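Local coordinates for protein heme oxygenase (Leptospira interrogans, PDB 5KZL) that probably catalyses the oxidative cleavage of heme, the reaction of the heme oxygenase family, and holds the iron porphyrin between its helices, at residues 75-79 with 173-177; 78-82 with 133-137; 89-93 with 153-158. The protein carries 1 engineered substitution. All coordinates share one frame; numbering follows the deposited sequence.

Interaction 1: residues 75-79 with 173-177; sequences YFPEL and FKQNY. With HEM (protoporphyrin IX containing Fe), chain B.
Phe76 meets Phe173 and Tyr177 in an aromatic cluster that joins the loop between helix 41-64 and helix 82-93 to helix 170-183. Traced outward, Phe76 begins with CB, which lies 4.2 Å from Phe173 CZ; CG faces the same atom and is slightly closer to it than CB. The ring then divides between two partners. On one flank CD1 makes the tightest approach of the contact, 3.4 Å to Phe173 CZ, with CE1 following along the same neighbour. On the other flank CD2 and CE2 are each 3.7 Å from Tyr177 CD2. The ring planes of Phe76 and Phe173 are 61° apart and their centroids are separated by 5.0 Å, which makes the pair edge-to-face: Phe173 supplies the edge and Phe76 the face. Tyr177 is inclined to Phe76 by 38°, an oblique pairing intermediate between parallel and perpendicular.

In the all-helical heme oxygenase fold, helix 170-183 also borders the heme pocket. From the turn that carries Phe173, Lys174 leads away from the loop and donates a hydrogen bond from NZ to propionate oxygen O2D of the heme, at 2.9 Å.

Phe173 reaches the loop because its CG is anti to the backbone N (chi1 -161°). Leu79 CD2 comes obliquely to within 3.8 Å of its CE1, while the carboxylate carbon CD of Glu78 lies at the edge of the same ring, close to its plane and 4.0 Å from CE2. The other methyl of Leu79, CD1, is turned to the ring of Tyr177. Beyond that ring, the hydroxyl OH of Tyr177 is hydrogen-bonded to Ser129 OG of helix 125-151.

Interaction 2: residues 78-82 with 133-137; sequences ELYRK and YLGDL. With HEM (protoporphyrin IX containing Fe), chain B.
The distal helix of the heme oxygenase fold, helix 125-151 with its glycine-rich sequence, receives Leu79 on the ring of Tyr133, on the side turned from the porphyrin. The evidence for a CH-pi contact is direct: Leu79 CB stands 3.9 Å from the ring centroid and 17° off the normal. Its methyl CD1 continues inward to Tyr133 CB, 3.7 Å away, and Leu79 O lies 3.4 Å from Tyr133 CE1. At the far end of the ring, Tyr133 OH comes obliquely to Tyr80 CD1. Both phenol groups find acceptors on helix 41-64, Tyr133 OH at Glu59 and Tyr80 OH at Glu63, so the loop, the distal helix and helix 41-64 are tied together here.

Arg81 passes the edge of the Tyr133 ring with its methylene CG, the guanidinium plane standing 83° from that of the ring. Bends at chi2 and chi3 fold the chain back over its own loop, where NE donates to Leu79 O at 2.9 Å from above the carbonyl plane, with an N-H...O angle of 141°; bonds to Tyr80 O are weak. NH2 reaches the carbonyls of Phe161 and Glu163. Asp136 OD2 touches the aliphatic part of Arg81, while its hydrogen bond goes to Tyr55 OH and OD1 forms a salt bridge with Arg132.

The opposite side of the same helical turn faces the ligand: Gly135 CA is 3.2 Å from heme C4A. The iron-bound water, 2.3 Å from the heme FE, donates a hydrogen bond to Gly135 O over 2.7 Å.

Interaction 3: residues 89-93 with 153-158; sequences LQFFY and LPEGKG
Phe91 and Phe92, consecutive on the last turn of helix 82-93, turn their rings differently and so receive the loop 153-158 in different ways. Phe91 places CG anti to its backbone N (chi1 170°), which sends the ring out to the loop; Phe92 has CG beside the N instead. The two rings also meet each other. Phe91 CD2 sits 3.7 Å above the plane of the Phe92 ring, over its centre, while Phe92 CD2 lies in plane at the rim of Phe91.

Across the contact, one face of Phe91 is covered by backbone and aliphatic carbon. Gly158 N lies above it, displaced to the rim, and Lys157 CB makes a CH-pi contact, 4.2 Å from the ring centroid and 29° from the normal. The Lys157 side chain crosses the phenyl group at about a right angle, after which its bent chain leads the ammonium away. Pro154 arrives from the direction opposite to Phe91, in an oblique approach: Pro154 CD lies 3.6 Å from Phe91 CZ. Leu153 CD2 enters where the two phenylalanines come together: it is 3.7 Å from Phe91 CE2 and 3.9 Å from Phe92 CE1. Phe92 further presents its edge to Gly158 O, 3.7 Å from CE2. With no side chain on Gly158, its CA can approach Phe91 CD2 to 3.8 Å.

Phe92 also packs on helix 41-64, where it meets the ring of Tyr44 and the side chain of Leu48. The loop itself is shaped by a type II beta turn from Pro154 to Lys157, closed by Lys157 N to Pro154 O at 3.2 Å, with Gly156 supplying the positive phi (70°) characteristic of the third position of that turn.

Overall arrangement
Interactions 1 and 2 are contiguous: their centres are 8 Å apart, they share Glu78 and Leu79, and Phe173 CD1 of the first packs 3.5 Å from Leu137 CD2 of the second. The loop around Leu79 thus contacts both helix 125-151 and helix 170-183, which supply pocket residues Leu134, Gly135 and Lys174 to the heme. Interaction 3 stands apart: its centre is 26 Å from that of interaction 1 (nearest atoms about 15 Å) and 19 Å from that of interaction 2 (nearest atoms about 7 Å). It joins the far end of helix 82-93 to the loop following helix 125-151 and, unlike the other two, contains no heme-pocket residue.

Interaction 1: residues 75-79 with 173-177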
loop_
_atom_site.group_PDB
_atom_site.type_symbol
_atom_site.label_atom_id
_atom_site.label_comp_id
_atom_site.label_asym_id
_atom_site.label_seq_id
_atom_site.Cartn_x
_atom_site.Cartn_y
_atom_site.Cartn_z
ATOM N N TYR A 75 -10.560 5.183 -9.797
ATOM C CA TYR A 75 -11.278 5.529 -8.574
ATOM C C TYR A 75 -11.819 4.215 -8.027
ATOM O O TYR A 75 -12.816 3.678 -8.523
ATOM C CB TYR A 75 -12.388 6.561 -8.856
ATOM C CG TYR A 75 -13.304 6.847 -7.683
ATOM C CD1 TYR A 75 -12.793 7.288 -6.463
ATOM C CD2 TYR A 75 -14.689 6.753 -7.818
ATOM C CE1 TYR A 75 -13.634 7.555 -5.382
ATOM C CE2 TYR A 75 -15.540 7.019 -6.745
ATOM C CZ TYR A 75 -15.008 7.419 -5.529
ATOM O OH TYR A 75 -15.866 7.733 -4.501
ATOM N N PHE A 76 -11.077 3.636 -7.069
ATOM C CA PHE A 76 -11.412 2.333 -6.495
ATOM C C PHE A 76 -11.504 2.333 -4.951
ATOM O O PHE A 76 -10.644 1.749 -4.287
ATOM C CB PHE A 76 -10.402 1.270 -6.976
ATOM C CG PHE A 76 -10.476 0.879 -8.440
ATOM C CD1 PHE A 76 -11.621 0.286 -8.964
ATOM C CD2 PHE A 76 -9.365 1.010 -9.267
ATOM C CE1 PHE A 76 -11.658 -0.148 -10.298
ATOM C CE2 PHE A 76 -9.411 0.595 -10.604
ATOM C CZ PHE A 76 -10.560 0.025 -11.111
ATOM N N PRO A 77 -12.598 2.883 -4.368
ATOM C CA PRO A 77 -12.746 2.862 -2.895
ATOM C C PRO A 77 -12.760 1.449 -2.311
ATOM O O PRO A 77 -12.525 1.303 -1.118
ATOM C CB PRO A 77 -14.093 3.551 -2.652
ATOM C CG PRO A 77 -14.340 4.360 -3.864
ATOM C CD PRO A 77 -13.692 3.638 -5.011
ATOM N N GLU A 78 -13.032 0.415 -3.144
ATOM C CA GLU A 78 -13.009 -1.007 -2.743
ATOM C C GLU A 78 -11.656 -1.382 -2.130
ATOM O O GLU A 78 -11.570 -2.344 -1.361
ATOM C CB GLU A 78 -13.220 -1.934 -3.963
ATOM C CG GLU A 78 -14.578 -1.805 -4.612
ATOM C CD GLU A 78 -14.624 -0.917 -5.841
ATOM O OE1 GLU A 78 -13.905 0.106 -5.900
ATOM O OE2 GLU A 78 -15.511 -1.169 -6.679
ATOM N N LEU A 79 -10.590 -0.676 -2.557
ATOM C CA LEU A 79 -9.211 -0.949 -2.142
ATOM C C LEU A 79 -8.793 -0.285 -0.846
ATOM O O LEU A 79 -7.790 -0.707 -0.278
ATOM C CB LEU A 79 -8.236 -0.547 -3.264
ATOM C CG LEU A 79 -8.398 -1.265 -4.610
ATOM C CD1 LEU A 79 -7.556 -0.586 -5.676
ATOM C CD2 LEU A 79 -7.994 -2.748 -4.495
ATOM N N PHE A 173 -10.758 -8.590 -10.415
ATOM C CA PHE A 173 -10.466 -7.208 -10.031
ATOM C C PHE A 173 -9.033 -6.807 -10.370
ATOM O O PHE A 173 -8.818 -5.705 -10.862
ATOM C CB PHE A 173 -10.739 -6.967 -8.542
ATOM C CG PHE A 173 -10.910 -5.506 -8.189
ATOM C CD1 PHE A 173 -9.802 -4.686 -7.985
ATOM C CD2 PHE A 173 -12.177 -4.953 -8.048
ATOM C CE1 PHE A 173 -9.964 -3.334 -7.664
ATOM C CE2 PHE A 173 -12.337 -3.595 -7.735
ATOM C CZ PHE A 173 -11.233 -2.806 -7.517
ATOM N N LYS A 174 -8.049 -7.698 -10.138
ATOM C CA LYS A 174 -6.651 -7.422 -10.486
ATOM C C LYS A 174 -6.534 -7.143 -11.987
ATOM O O LYS A 174 -5.863 -6.187 -12.376
ATOM C CB LYS A 174 -5.764 -8.623 -10.135
ATOM C CG LYS A 174 -5.416 -8.756 -8.644
ATOM C CD LYS A 174 -4.930 -10.158 -8.286
ATOM C CE LYS A 174 -3.705 -10.661 -9.013
ATOM N NZ LYS A 174 -3.475 -12.118 -8.749
ATOM N N GLN A 175 -7.227 -7.959 -12.822
ATOM C CA GLN A 175 -7.231 -7.816 -14.280
ATOM C C GLN A 175 -7.854 -6.486 -14.670
ATOM O O GLN A 175 -7.259 -5.734 -15.451
ATOM C CB GLN A 175 -7.989 -8.984 -14.955
ATOM C CG GLN A 175 -7.272 -10.332 -14.820
ATOM C CD GLN A 175 -8.113 -11.529 -15.209
ATOM O OE1 GLN A 175 -9.343 -11.466 -15.351
ATOM N NE2 GLN A 175 -7.465 -12.669 -15.329
ATOM N N ASN A 176 -9.015 -6.158 -14.052
ATOM C CA ASN A 176 -9.752 -4.926 -14.291
ATOM C C ASN A 176 -8.912 -3.716 -13.888
ATOM O O ASN A 176 -8.928 -2.709 -14.587
ATOM C CB ASN A 176 -11.078 -4.950 -13.548
ATOM C CG ASN A 176 -12.114 -5.879 -14.133
ATOM O OD1 ASN A 176 -11.874 -6.612 -15.097
ATOM N ND2 ASN A 176 -13.297 -5.869 -13.546
ATOM N N TYR A 177 -8.146 -3.836 -12.794
ATOM C CA TYR A 177 -7.233 -2.801 -12.323
ATOM C C TYR A 177 -6.130 -2.536 -13.357
ATOM O O TYR A 177 -5.836 -1.374 -13.640
ATOM C CB TYR A 177 -6.633 -3.166 -10.945
ATOM C CG TYR A 177 -5.747 -2.076 -10.386
ATOM C CD1 TYR A 177 -4.400 -2.000 -10.734
ATOM C CD2 TYR A 177 -6.274 -1.069 -9.573
ATOM C CE1 TYR A 177 -3.599 -0.946 -10.298
ATOM C CE2 TYR A 177 -5.472 -0.029 -9.104
ATOM C CZ TYR A 177 -4.144 0.039 -9.494
ATOM O OH TYR A 177 -3.332 1.025 -9.042
HETATM C CHA HEM B . 2.931 -8.429 -6.645
HETATM C CHB HEM B . 4.096 -4.494 -4.269
HETATM C CHC HEM B . 6.107 -7.240 -0.913
HETATM C CHD HEM B . 4.151 -11.020 -2.843
HETATM C C1A HEM B . 3.070 -7.135 -6.277
HETATM C C2A HEM B . 2.695 -6.029 -7.107
HETATM C C3A HEM B . 3.051 -4.932 -6.445
HETATM C C4A HEM B . 3.606 -5.326 -5.228
HETATM C CMA HEM B . 2.851 -3.528 -6.865
HETATM C CAA HEM B . 2.027 -6.076 -8.459
HETATM C CBA HEM B . 3.011 -6.386 -9.609
HETATM C CGA HEM B . 2.328 -6.258 -10.907
HETATM O O1A HEM B . 2.688 -5.447 -11.704
HETATM O O2A HEM B . 1.383 -6.995 -11.132
HETATM C C1B HEM B . 4.780 -4.889 -3.133
HETATM C C2B HEM B . 5.430 -3.965 -2.216
HETATM C C3B HEM B . 5.990 -4.761 -1.285
HETATM C C4B HEM B . 5.685 -6.153 -1.648
HETATM C CMB HEM B . 5.445 -2.475 -2.252
HETATM C CAB HEM B . 6.756 -4.435 -0.149
HETATM C CBB HEM B . 7.169 -3.273 -0.121
HETATM C C1C HEM B . 5.651 -8.505 -1.016
HETATM C C2C HEM B . 5.734 -9.520 -0.022
HETATM C C3C HEM B . 5.158 -10.595 -0.590
HETATM C C4C HEM B . 4.698 -10.223 -1.903
HETATM C CMC HEM B . 6.339 -9.393 1.375
HETATM C CAC HEM B . 5.034 -11.881 0.056
HETATM C CBC HEM B . 4.167 -12.721 -0.340
HETATM C C1D HEM B . 3.746 -10.631 -4.103
HETATM C C2D HEM B . 3.212 -11.584 -5.110
HETATM C C3D HEM B . 2.848 -10.858 -6.136
HETATM C C4D HEM B . 3.176 -9.468 -5.787
HETATM C CMD HEM B . 3.048 -13.054 -4.945
HETATM C CAD HEM B . 2.279 -11.387 -7.424
HETATM C CBD HEM B . 0.858 -11.803 -7.331
HETATM C CGD HEM B . 0.305 -12.303 -8.626
HETATM O O1D HEM B . 0.841 -12.084 -9.645
HETATM O O2D HEM B . -0.718 -12.917 -8.584
HETATM N NA HEM B . 3.641 -6.631 -5.177
HETATM N NB HEM B . 5.032 -6.086 -2.726
HETATM N NC HEM B . 5.052 -8.981 -2.085
HETATM N ND HEM B . 3.686 -9.403 -4.571
HETATM FE FE HEM B . 4.353 -7.812 -3.675
HETATM O O HOH W 1 2.402 -7.693 -2.504
#

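Interaction 2: residues 78-82 with 133-137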
loop_
_atom_site.group_PDB
_atom_site.type_symbol
_atom_site.label_atom_id
_atom_site.label_comp_id
_atom_site.label_asym_id
_atom_site.label_seq_id
_atom_site.Cartn_x
_atom_site.Cartn_y
_atom_site.Cartn_z
ATOM N N GLU A 78 -13.032 0.415 -3.144
ATOM C CA GLU A 78 -13.009 -1.007 -2.743
ATOM C C GLU A 78 -11.656 -1.382 -2.130
ATOM O O GLU A 78 -11.570 -2.344 -1.361
ATOM C CB GLU A 78 -13.220 -1.934 -3.963
ATOM C CG GLU A 78 -14.578 -1.805 -4.612
ATOM C CD GLU A 78 -14.624 -0.917 -5.841
ATOM O OE1 GLU A 78 -13.905 0.106 -5.900
ATOM O OE2 GLU A 78 -15.511 -1.169 -6.679
ATOM N N LEU A 79 -10.590 -0.676 -2.557
ATOM C CA LEU A 79 -9.211 -0.949 -2.142
ATOM C C LEU A 79 -8.793 -0.285 -0.846
ATOM O O LEU A 79 -7.790 -0.707 -0.278
ATOM C CB LEU A 79 -8.236 -0.547 -3.264
ATOM C CG LEU A 79 -8.398 -1.265 -4.610
ATOM C CD1 LEU A 79 -7.556 -0.586 -5.676
ATOM C CD2 LEU A 79 -7.994 -2.748 -4.495
ATOM N N TYR A 80 -9.517 0.766 -0.393
ATOM C CA TYR A 80 -9.145 1.545 0.806
ATOM C C TYR A 80 -8.857 0.659 2.008
ATOM O O TYR A 80 -9.578 -0.326 2.255
ATOM C CB TYR A 80 -10.156 2.648 1.128
ATOM C CG TYR A 80 -10.277 3.766 0.110
ATOM C CD1 TYR A 80 -9.422 3.839 -0.994
ATOM C CD2 TYR A 80 -11.238 4.763 0.259
ATOM C CE1 TYR A 80 -9.538 4.871 -1.930
ATOM C CE2 TYR A 80 -11.362 5.798 -0.668
ATOM C CZ TYR A 80 -10.530 5.830 -1.774
ATOM O OH TYR A 80 -10.649 6.870 -2.651
ATOM N N ARG A 81 -7.762 0.996 2.719
ATOM C CA ARG A 81 -7.199 0.211 3.823
ATOM C C ARG A 81 -7.246 0.865 5.185
ATOM O O ARG A 81 -7.056 0.154 6.176
ATOM C CB ARG A 81 -5.728 -0.185 3.497
ATOM C CG ARG A 81 -5.483 -0.962 2.178
ATOM C CD ARG A 81 -6.021 -2.384 2.192
ATOM N NE ARG A 81 -7.473 -2.439 1.974
ATOM C CZ ARG A 81 -8.260 -3.427 2.394
ATOM N NH1 ARG A 81 -9.566 -3.398 2.146
ATOM N NH2 ARG A 81 -7.745 -4.466 3.033
ATOM N N LYS A 82 -7.459 2.207 5.263
ATOM C CA LYS A 82 -7.431 2.938 6.541
ATOM C C LYS A 82 -8.287 2.275 7.636
ATOM O O LYS A 82 -7.788 2.060 8.746
ATOM C CB LYS A 82 -7.833 4.417 6.342
ATOM C CG LYS A 82 -7.944 5.270 7.601
ATOM C CD LYS A 82 -8.664 6.562 7.279
ATOM C CE LYS A 82 -9.585 6.975 8.393
ATOM N NZ LYS A 82 -10.383 8.171 8.023
ATOM N N TYR A 133 -1.836 -0.490 -3.479
ATOM C CA TYR A 133 -3.054 -1.312 -3.672
ATOM C C TYR A 133 -2.905 -2.512 -4.557
ATOM O O TYR A 133 -3.441 -3.563 -4.204
ATOM C CB TYR A 133 -4.224 -0.489 -4.182
ATOM C CG TYR A 133 -4.660 0.640 -3.282
ATOM C CD1 TYR A 133 -4.813 0.448 -1.905
ATOM C CD2 TYR A 133 -5.014 1.873 -3.812
ATOM C CE1 TYR A 133 -5.254 1.482 -1.078
ATOM C CE2 TYR A 133 -5.471 2.908 -2.999
ATOM C CZ TYR A 133 -5.590 2.707 -1.635
ATOM O OH TYR A 133 -6.012 3.745 -0.852
ATOM N N LEU A 134 -2.206 -2.391 -5.717
ATOM C CA LEU A 134 -2.113 -3.605 -6.535
ATOM C C LEU A 134 -1.271 -4.676 -5.817
ATOM O O LEU A 134 -1.612 -5.852 -5.894
ATOM C CB LEU A 134 -1.652 -3.333 -7.996
ATOM C CG LEU A 134 -1.737 -4.541 -8.948
ATOM C CD1 LEU A 134 -3.140 -5.189 -8.969
ATOM C CD2 LEU A 134 -1.267 -4.174 -10.335
ATOM N N GLY A 135 -0.268 -4.248 -5.046
ATOM C CA GLY A 135 0.538 -5.146 -4.215
ATOM C C GLY A 135 -0.306 -5.814 -3.144
ATOM O O GLY A 135 -0.222 -7.032 -2.951
ATOM N N ASP A 136 -1.169 -5.020 -2.473
ATOM C CA ASP A 136 -2.068 -5.511 -1.407
ATOM C C ASP A 136 -3.050 -6.546 -1.963
ATOM O O ASP A 136 -3.236 -7.612 -1.381
ATOM C CB ASP A 136 -2.889 -4.379 -0.793
ATOM C CG ASP A 136 -2.119 -3.286 -0.085
ATOM O OD1 ASP A 136 -0.989 -3.554 0.378
ATOM O OD2 ASP A 136 -2.661 -2.174 0.030
ATOM N N LEU A 137 -3.666 -6.230 -3.093
ATOM C CA LEU A 137 -4.589 -7.174 -3.708
ATOM C C LEU A 137 -3.862 -8.457 -4.159
ATOM O O LEU A 137 -4.397 -9.552 -3.967
ATOM C CB LEU A 137 -5.306 -6.517 -4.889
ATOM C CG LEU A 137 -6.587 -7.219 -5.341
ATOM C CD1 LEU A 137 -7.599 -7.332 -4.213
ATOM C CD2 LEU A 137 -7.195 -6.492 -6.491
HETATM C CHA HEM B . 2.931 -8.429 -6.645
HETATM C CHB HEM B . 4.096 -4.494 -4.269
HETATM C CHC HEM B . 6.107 -7.240 -0.913
HETATM C CHD HEM B . 4.151 -11.020 -2.843
HETATM C C1A HEM B . 3.070 -7.135 -6.277
HETATM C C2A HEM B . 2.695 -6.029 -7.107
HETATM C C3A HEM B . 3.051 -4.932 -6.445
HETATM C C4A HEM B . 3.606 -5.326 -5.228
HETATM C CMA HEM B . 2.851 -3.528 -6.865
HETATM C CAA HEM B . 2.027 -6.076 -8.459
HETATM C CBA HEM B . 3.011 -6.386 -9.609
HETATM C CGA HEM B . 2.328 -6.258 -10.907
HETATM O O1A HEM B . 2.688 -5.447 -11.704
HETATM O O2A HEM B . 1.383 -6.995 -11.132
HETATM C C1B HEM B . 4.780 -4.889 -3.133
HETATM C C2B HEM B . 5.430 -3.965 -2.216
HETATM C C3B HEM B . 5.990 -4.761 -1.285
HETATM C C4B HEM B . 5.685 -6.153 -1.648
HETATM C CMB HEM B . 5.445 -2.475 -2.252
HETATM C CAB HEM B . 6.756 -4.435 -0.149
HETATM C CBB HEM B . 7.169 -3.273 -0.121
HETATM C C1C HEM B . 5.651 -8.505 -1.016
HETATM C C2C HEM B . 5.734 -9.520 -0.022
HETATM C C3C HEM B . 5.158 -10.595 -0.590
HETATM C C4C HEM B . 4.698 -10.223 -1.903
HETATM C CMC HEM B . 6.339 -9.393 1.375
HETATM C CAC HEM B . 5.034 -11.881 0.056
HETATM C CBC HEM B . 4.167 -12.721 -0.340
HETATM C C1D HEM B . 3.746 -10.631 -4.103
HETATM C C2D HEM B . 3.212 -11.584 -5.110
HETATM C C3D HEM B . 2.848 -10.858 -6.136
HETATM C C4D HEM B . 3.176 -9.468 -5.787
HETATM C CMD HEM B . 3.048 -13.054 -4.945
HETATM C CAD HEM B . 2.279 -11.387 -7.424
HETATM C CBD HEM B . 0.858 -11.803 -7.331
HETATM C CGD HEM B . 0.305 -12.303 -8.626
HETATM O O1D HEM B . 0.841 -12.084 -9.645
HETATM O O2D HEM B . -0.718 -12.917 -8.584
HETATM N NA HEM B . 3.641 -6.631 -5.177
HETATM N NB HEM B . 5.032 -6.086 -2.726
HETATM N NC HEM B . 5.052 -8.981 -2.085
HETATM N ND HEM B . 3.686 -9.403 -4.571
HETATM FE FE HEM B . 4.353 -7.812 -3.675
HETATM O O HOH W 1 2.402 -7.693 -2.504
#

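Interaction 3: residues 89-93 with 153-158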
loop_
_atom_site.group_PDB
_atom_site.type_symbol
_atom_site.label_atom_id
_atom_site.label_comp_id
_atom_site.label_asym_id
_atom_site.label_seq_id
_atom_site.Cartn_x
_atom_site.Cartn_y
_atom_site.Cartn_z
ATOM N N LEU A 89 -5.277 -2.608 14.318
ATOM C CA LEU A 89 -4.629 -1.885 15.415
ATOM C C LEU A 89 -5.395 -2.056 16.736
ATOM O O LEU A 89 -4.791 -2.286 17.779
ATOM C CB LEU A 89 -4.393 -0.419 15.074
ATOM C CG LEU A 89 -3.239 -0.185 14.100
ATOM C CD1 LEU A 89 -3.374 1.153 13.443
ATOM C CD2 LEU A 89 -1.884 -0.307 14.826
ATOM N N GLN A 90 -6.740 -2.012 16.678
ATOM C CA GLN A 90 -7.537 -2.259 17.874
ATOM C C GLN A 90 -7.305 -3.716 18.371
ATOM O O GLN A 90 -7.231 -3.924 19.578
ATOM C CB GLN A 90 -9.032 -2.001 17.580
ATOM C CG GLN A 90 -9.970 -2.065 18.818
ATOM C CD GLN A 90 -10.287 -3.484 19.272
ATOM O OE1 GLN A 90 -10.591 -4.376 18.466
ATOM N NE2 GLN A 90 -10.185 -3.742 20.580
ATOM N N PHE A 91 -7.197 -4.710 17.456
ATOM C CA PHE A 91 -6.966 -6.093 17.896
ATOM C C PHE A 91 -5.632 -6.204 18.668
ATOM O O PHE A 91 -5.579 -6.828 19.733
ATOM C CB PHE A 91 -7.005 -7.097 16.723
ATOM C CG PHE A 91 -6.537 -8.481 17.140
ATOM C CD1 PHE A 91 -7.380 -9.334 17.850
ATOM C CD2 PHE A 91 -5.231 -8.890 16.905
ATOM C CE1 PHE A 91 -6.930 -10.587 18.279
ATOM C CE2 PHE A 91 -4.770 -10.125 17.361
ATOM C CZ PHE A 91 -5.622 -10.967 18.043
ATOM N N PHE A 92 -4.556 -5.629 18.110
ATOM C CA PHE A 92 -3.240 -5.713 18.745
ATOM C C PHE A 92 -3.085 -4.853 20.017
ATOM O O PHE A 92 -2.442 -5.289 20.982
ATOM C CB PHE A 92 -2.121 -5.407 17.738
ATOM C CG PHE A 92 -2.004 -6.527 16.735
ATOM C CD1 PHE A 92 -1.455 -7.748 17.096
ATOM C CD2 PHE A 92 -2.521 -6.387 15.447
ATOM C CE1 PHE A 92 -1.416 -8.813 16.188
ATOM C CE2 PHE A 92 -2.482 -7.447 14.542
ATOM C CZ PHE A 92 -1.919 -8.651 14.913
ATOM N N TYR A 93 -3.645 -3.641 20.013
ATOM C CA TYR A 93 -3.468 -2.726 21.143
ATOM C C TYR A 93 -4.577 -2.722 22.202
ATOM O O TYR A 93 -4.356 -2.180 23.295
ATOM C CB TYR A 93 -3.265 -1.308 20.629
ATOM C CG TYR A 93 -1.886 -1.074 20.062
ATOM C CD1 TYR A 93 -0.797 -0.831 20.899
ATOM C CD2 TYR A 93 -1.670 -1.050 18.689
ATOM C CE1 TYR A 93 0.475 -0.602 20.383
ATOM C CE2 TYR A 93 -0.400 -0.803 18.159
ATOM C CZ TYR A 93 0.670 -0.584 19.013
ATOM O OH TYR A 93 1.934 -0.355 18.520
ATOM N N LEU A 153 -2.500 -16.222 15.388
ATOM C CA LEU A 153 -3.699 -15.413 15.541
ATOM C C LEU A 153 -4.985 -16.213 15.642
ATOM O O LEU A 153 -5.109 -17.230 14.957
ATOM C CB LEU A 153 -3.829 -14.415 14.369
ATOM C CG LEU A 153 -2.744 -13.335 14.229
ATOM C CD1 LEU A 153 -3.010 -12.470 13.009
ATOM C CD2 LEU A 153 -2.669 -12.452 15.483
ATOM N N PRO A 154 -5.996 -15.713 16.400
ATOM C CA PRO A 154 -7.313 -16.387 16.386
ATOM C C PRO A 154 -7.918 -16.297 14.981
ATOM O O PRO A 154 -7.578 -15.387 14.208
ATOM C CB PRO A 154 -8.165 -15.568 17.364
ATOM C CG PRO A 154 -7.239 -14.626 18.040
ATOM C CD PRO A 154 -6.015 -14.479 17.213
ATOM N N GLU A 155 -8.811 -17.237 14.657
ATOM C CA GLU A 155 -9.525 -17.304 13.389
ATOM C C GLU A 155 -10.235 -15.984 13.092
ATOM O O GLU A 155 -10.995 -15.496 13.923
ATOM C CB GLU A 155 -10.544 -18.466 13.441
ATOM C CG GLU A 155 -11.209 -18.782 12.110
ATOM C CD GLU A 155 -10.282 -19.188 10.982
ATOM O OE1 GLU A 155 -9.461 -20.114 11.178
ATOM O OE2 GLU A 155 -10.391 -18.582 9.894
ATOM N N GLY A 156 -9.916 -15.398 11.939
ATOM C CA GLY A 156 -10.505 -14.152 11.452
ATOM C C GLY A 156 -10.160 -12.865 12.177
ATOM O O GLY A 156 -10.794 -11.839 11.931
ATOM N N LYS A 157 -9.151 -12.883 13.055
ATOM C CA LYS A 157 -8.740 -11.691 13.811
ATOM C C LYS A 157 -7.354 -11.189 13.399
ATOM O O LYS A 157 -6.492 -11.979 13.015
ATOM C CB LYS A 157 -8.766 -11.965 15.328
ATOM C CG LYS A 157 -10.156 -12.269 15.913
ATOM C CD LYS A 157 -10.862 -11.008 16.408
ATOM C CE LYS A 157 -11.701 -11.248 17.643
ATOM N NZ LYS A 157 -13.039 -11.793 17.309
ATOM N N GLY A 158 -7.183 -9.869 13.479
ATOM C CA GLY A 158 -5.931 -9.162 13.228
ATOM C C GLY A 158 -5.370 -9.234 11.826
ATOM O O GLY A 158 -4.182 -8.987 11.648
#